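Local coordinates for unknown protein (Galdieria sulphuraria, PDB 2NYI), which is of unknown function but carries two ACT-type domains in tandem, a fold that in related proteins often binds small regulatory ligands such as amino acids, at residues Leu151-Glu154 against Val155-Leu159; Ser75-Arg78 against Ala79-Val82. All blocks are in the same frame, centred on the assembly; numbering follows the deposited sequence. Where two conformers were deposited one is given.

Contact 1 (Leu151-Glu154 against Val155-Leu159)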
loop_
_atom_site.group_PDB
_atom_site.type_symbol
_atom_site.label_atom_id
_atom_site.label_comp_id
_atom_site.label_asym_id
_atom_site.label_seq_id
_atom_site.Cartn_x
_atom_site.Cartn_y
_atom_site.Cartn_z
ATOM N N LEU A 151 -25.408 -6.812 6.268
ATOM C CA LEU A 151 -25.045 -5.783 7.260
ATOM C C LEU A 151 -24.985 -4.361 6.689
ATOM O O LEU A 151 -24.743 -3.412 7.444
ATOM C CB LEU A 151 -23.682 -6.104 7.907
ATOM C CG LEU A 151 -23.447 -7.467 8.571
ATOM C CD1 LEU A 151 -22.085 -7.554 9.253
ATOM C CD2 LEU A 151 -24.558 -7.821 9.555
ATOM N N TYR A 152 -25.188 -4.205 5.380
ATOM C CA TYR A 152 -24.989 -2.902 4.711
ATOM C C TYR A 152 -25.752 -1.788 5.425
ATOM O O TYR A 152 -25.158 -0.784 5.811
ATOM C CB TYR A 152 -25.411 -2.965 3.243
ATOM C CG TYR A 152 -25.296 -1.634 2.502
ATOM C CD1 TYR A 152 -24.041 -1.120 2.147
ATOM C CD2 TYR A 152 -26.433 -0.892 2.168
ATOM C CE1 TYR A 152 -23.924 0.108 1.465
ATOM C CE2 TYR A 152 -26.326 0.338 1.486
ATOM C CZ TYR A 152 -25.062 0.819 1.136
ATOM O OH TYR A 152 -24.928 2.018 0.462
ATOM N N GLN A 153 -27.061 -1.979 5.620
ATOM C CA GLN A 153 -27.879 -0.903 6.188
ATOM C C GLN A 153 -27.427 -0.516 7.596
ATOM O O GLN A 153 -27.311 0.678 7.905
ATOM C CB GLN A 153 -29.387 -1.208 6.121
ATOM C CG GLN A 153 -30.271 -0.016 6.540
ATOM C CD GLN A 153 -29.852 1.306 5.881
ATOM O OE1 GLN A 153 -29.856 1.435 4.650
ATOM N NE2 GLN A 153 -29.486 2.293 6.707
ATOM N N GLU A 154 -27.119 -1.499 8.439
ATOM C CA GLU A 154 -26.662 -1.150 9.792
ATOM C C GLU A 154 -25.281 -0.497 9.832
ATOM O O GLU A 154 -25.004 0.321 10.720
ATOM C CB GLU A 154 -26.739 -2.333 10.750
ATOM C CG GLU A 154 -25.687 -3.380 10.595
ATOM C CD GLU A 154 -26.067 -4.627 11.366
ATOM O OE1 GLU A 154 -27.159 -5.170 11.091
ATOM O OE2 GLU A 154 -25.292 -5.040 12.253
ATOM N N VAL A 155 -24.414 -0.870 8.888
ATOM C CA VAL A 155 -23.125 -0.179 8.704
ATOM C C VAL A 155 -23.369 1.286 8.343
ATOM O O VAL A 155 -22.796 2.193 8.989
ATOM C CB VAL A 155 -22.243 -0.870 7.637
ATOM C CG1 VAL A 155 -20.981 -0.021 7.315
ATOM C CG2 VAL A 155 -21.835 -2.275 8.123
ATOM N N VAL A 156 -24.244 1.504 7.356
ATOM C CA VAL A 156 -24.623 2.845 6.873
ATOM C C VAL A 156 -25.194 3.684 8.011
ATOM O O VAL A 156 -24.834 4.864 8.168
ATOM C CB VAL A 156 -25.589 2.771 5.648
ATOM C CG1 VAL A 156 -26.334 4.099 5.403
ATOM C CG2 VAL A 156 -24.804 2.360 4.390
ATOM N N THR A 157 -26.065 3.067 8.810
ATOM C CA THR A 157 -26.678 3.746 9.950
ATOM C C THR A 157 -25.617 4.145 10.992
ATOM O O THR A 157 -25.637 5.272 11.512
ATOM C CB THR A 157 -27.817 2.896 10.572
ATOM O OG1 THR A 157 -28.912 2.809 9.644
ATOM C CG2 THR A 157 -28.320 3.507 11.886
ATOM N N ALA A 158 -24.693 3.235 11.288
ATOM C CA ALA A 158 -23.561 3.530 12.187
ATOM C C ALA A 158 -22.641 4.617 11.634
ATOM O O ALA A 158 -22.166 5.478 12.396
ATOM C CB ALA A 158 -22.777 2.264 12.503
ATOM N N LEU A 159 -22.402 4.606 10.323
ATOM C CA LEU A 159 -21.548 5.629 9.698
ATOM C C LEU A 159 -22.232 7.009 9.708
ATOM O O LEU A 159 -21.560 8.042 9.718
ATOM C CB LEU A 159 -21.128 5.231 8.277
ATOM C CG LEU A 159 -20.145 4.047 8.142
ATOM C CD1 LEU A 159 -19.962 3.651 6.681
ATOM C CD2 LEU A 159 -18.793 4.372 8.792
#

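Contact 2 (Ser75-Arg78 against Ala79-Val82)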
loop_
_atom_site.group_PDB
_atom_site.type_symbol
_atom_site.label_atom_id
_atom_site.label_comp_id
_atom_site.label_asym_id
_atom_site.label_seq_id
_atom_site.Cartn_x
_atom_site.Cartn_y
_atom_site.Cartn_z
ATOM N N SER A 75 10.171 -10.763 5.119
ATOM C CA SER A 75 9.686 -12.077 5.587
ATOM C C SER A 75 9.063 -12.821 4.418
ATOM O O SER A 75 8.551 -12.200 3.486
ATOM C CB SER A 75 8.699 -11.941 6.753
ATOM O OG SER A 75 7.492 -11.316 6.340
ATOM N N THR A 76 9.157 -14.148 4.460
ATOM C CA THR A 76 8.627 -15.007 3.413
ATOM C C THR A 76 7.926 -16.159 4.138
ATOM O O THR A 76 8.519 -16.763 5.038
ATOM C CB THR A 76 9.785 -15.595 2.520
ATOM O OG1 THR A 76 10.547 -14.532 1.934
ATOM C CG2 THR A 76 9.233 -16.476 1.389
ATOM N N ARG A 77 6.696 -16.474 3.739
ATOM C CA ARG A 77 5.983 -17.627 4.284
ATOM C C ARG A 77 5.174 -18.262 3.172
ATOM O O ARG A 77 4.888 -17.610 2.164
ATOM C CB ARG A 77 5.052 -17.236 5.429
ATOM C CG ARG A 77 3.932 -16.290 5.030
ATOM C CD ARG A 77 2.945 -16.054 6.150
ATOM N NE ARG A 77 1.926 -15.087 5.743
ATOM C CZ ARG A 77 0.783 -15.395 5.121
ATOM N NH1 ARG A 77 0.470 -16.655 4.817
ATOM N NH2 ARG A 77 -0.064 -14.433 4.804
ATOM N N ARG A 78 4.832 -19.540 3.341
ATOM C CA ARG A 78 3.954 -20.220 2.399
ATOM C C ARG A 78 2.633 -19.455 2.358
ATOM O O ARG A 78 2.197 -18.887 3.376
ATOM C CB ARG A 78 3.713 -21.682 2.824
ATOM C CG ARG A 78 4.049 -22.766 1.773
ATOM C CD ARG A 78 4.231 -22.212 0.370
ATOM N NE ARG A 78 3.580 -22.980 -0.690
ATOM C CZ ARG A 78 2.282 -22.916 -0.986
ATOM N NH1 ARG A 78 1.465 -22.147 -0.284
ATOM N NH2 ARG A 78 1.791 -23.641 -1.982
ATOM N N ALA A 79 2.012 -19.419 1.182
ATOM C CA ALA A 79 0.690 -18.826 1.020
ATOM C C ALA A 79 -0.336 -19.611 1.826
ATOM O O ALA A 79 -0.217 -20.831 1.982
ATOM C CB ALA A 79 0.285 -18.790 -0.445
ATOM N N SER A 80 -1.335 -18.898 2.329
ATOM C CA SER A 80 -2.360 -19.459 3.204
ATOM C C SER A 80 -3.236 -20.479 2.484
ATOM O O SER A 80 -3.514 -20.343 1.288
ATOM C CB SER A 80 -3.229 -18.340 3.784
ATOM O OG SER A 80 -2.434 -17.381 4.474
ATOM N N SER A 81 -3.661 -21.505 3.219
ATOM C CA SER A 81 -4.585 -22.489 2.679
ATOM C C SER A 81 -6.018 -21.954 2.769
ATOM O O SER A 81 -6.642 -21.685 1.736
ATOM C CB SER A 81 -4.438 -23.838 3.400
ATOM O OG SER A 81 -4.714 -23.721 4.789
ATOM N N VAL A 82 -6.499 -21.766 4.003
ATOM C CA VAL A 82 -7.898 -21.398 4.324
ATOM C C VAL A 82 -8.588 -20.463 3.316
ATOM O O VAL A 82 -9.607 -20.819 2.719
ATOM C CB VAL A 82 -8.016 -20.812 5.770
ATOM C CG1 VAL A 82 -7.212 -19.514 5.917
ATOM C CG2 VAL A 82 -9.478 -20.595 6.154
#

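Contact 1 (Leu151-Glu154 against Val155-Leu159)
Val156 lies one helical turn beyond Tyr152 and sets a methyl group over its ring, and its side chain is the one to follow. CB rests against the carbonyl oxygens of the preceding turn, 3.5 Å from Gln153 O. From there the two branches part. CG2, anti to its own carbonyl carbon and beside the backbone N, leans back toward the start of the helix and makes a CH-pi contact with the Tyr152 ring, 3.8 Å from the centroid and only 18° off the ring normal; it sits offset toward the hydroxyl end, with CZ its nearest ring atom at 3.6 Å. CG1 turns to the other side and meets Gln153 NE2 at 3.9 Å. That amide nitrogen is occupied elsewhere: the Gln153 chain bends at chi2 (47°), which brings NE2 to Thr157 OG1 for a hydrogen bond of 3.0 Å, the hydroxyl lying almost in the amide plane. Beneath the side chains run the i to i+4 bonds of an alpha-helix, from Val155 N to Leu151 O through Ala158 N to Glu154 O. Tyr152 OH reaches out to the backbone oxygen of Leu172, so the ring is held at both its face and its hydroxyl. This first part of helix 152-166 packs Val155, Val156 and Leu159 onto strand 169-174, while Ala158 and Leu159 meet Val113 of helix 106-116.

Contact 2 (Ser75-Arg78 against Ala79-Val82)
Arg77 reaches forward along the chain to Ser80, and its hydrogen bonds come first. NH1 donates to Ser80 OG at 3.0 Å, with an N-H...O angle of 149° and the oxygen tilted 21° from the guanidinium plane. The same nitrogen makes a weak bond to Arg78 O at 3.2 Å, lying alongside the chain as it runs on, still extended, from the end of the strand. NH2 hydrogen-bonds to Gly42 O of the second subunit. The reach comes from a chain that is extended from CG to NE, while CG itself lies between the backbone N and the carbonyl carbon (chi1 63°). Strand 73-78 is the outermost strand, within this chain, of a four-stranded antiparallel sheet in the order 2-3-1-4, the babbab arrangement of an ACT domain, and its pairing with strand 4-13 carries on past its end, where the backbone of Ala79 is still hydrogen-bonded to Ser5. Charge pairing falls to NE, which forms a salt bridge with Asp44 OD1 of the second subunit. A leucine in place of Arg77 would probably leave Asp44 of the second subunit without its cationic mate and Ser80 OG free to turn. The cation-pi contact belongs to Arg78: in one of its two conformers, a position therefore less certain, the guanidinium meets Phe6 and NH2 is hydrogen-bonded to Gln4 OE1.

Contact 2 comes first along the chain, at the end of the first babbab unit, and contact 1 falls near the end of the second. Their centres lie 33 Å apart and their nearest atoms about 18 Å, so they do not touch and share neither sheet nor helix. Contact 2 leaves strand 73-78 for the connection to strand 91-99, part of which (83-86) is not modelled; contact 1 belongs to helix 152-166, packed on the second sheet and leading into strand 169-174. Within this chain each of these strands is outermost in its sheet. Both sheets have strand order 2-3-1-4, as expected of tandem ACT domains. Contact 2 also meets the second subunit, whereas contact 1 touches no other chain of the assembly.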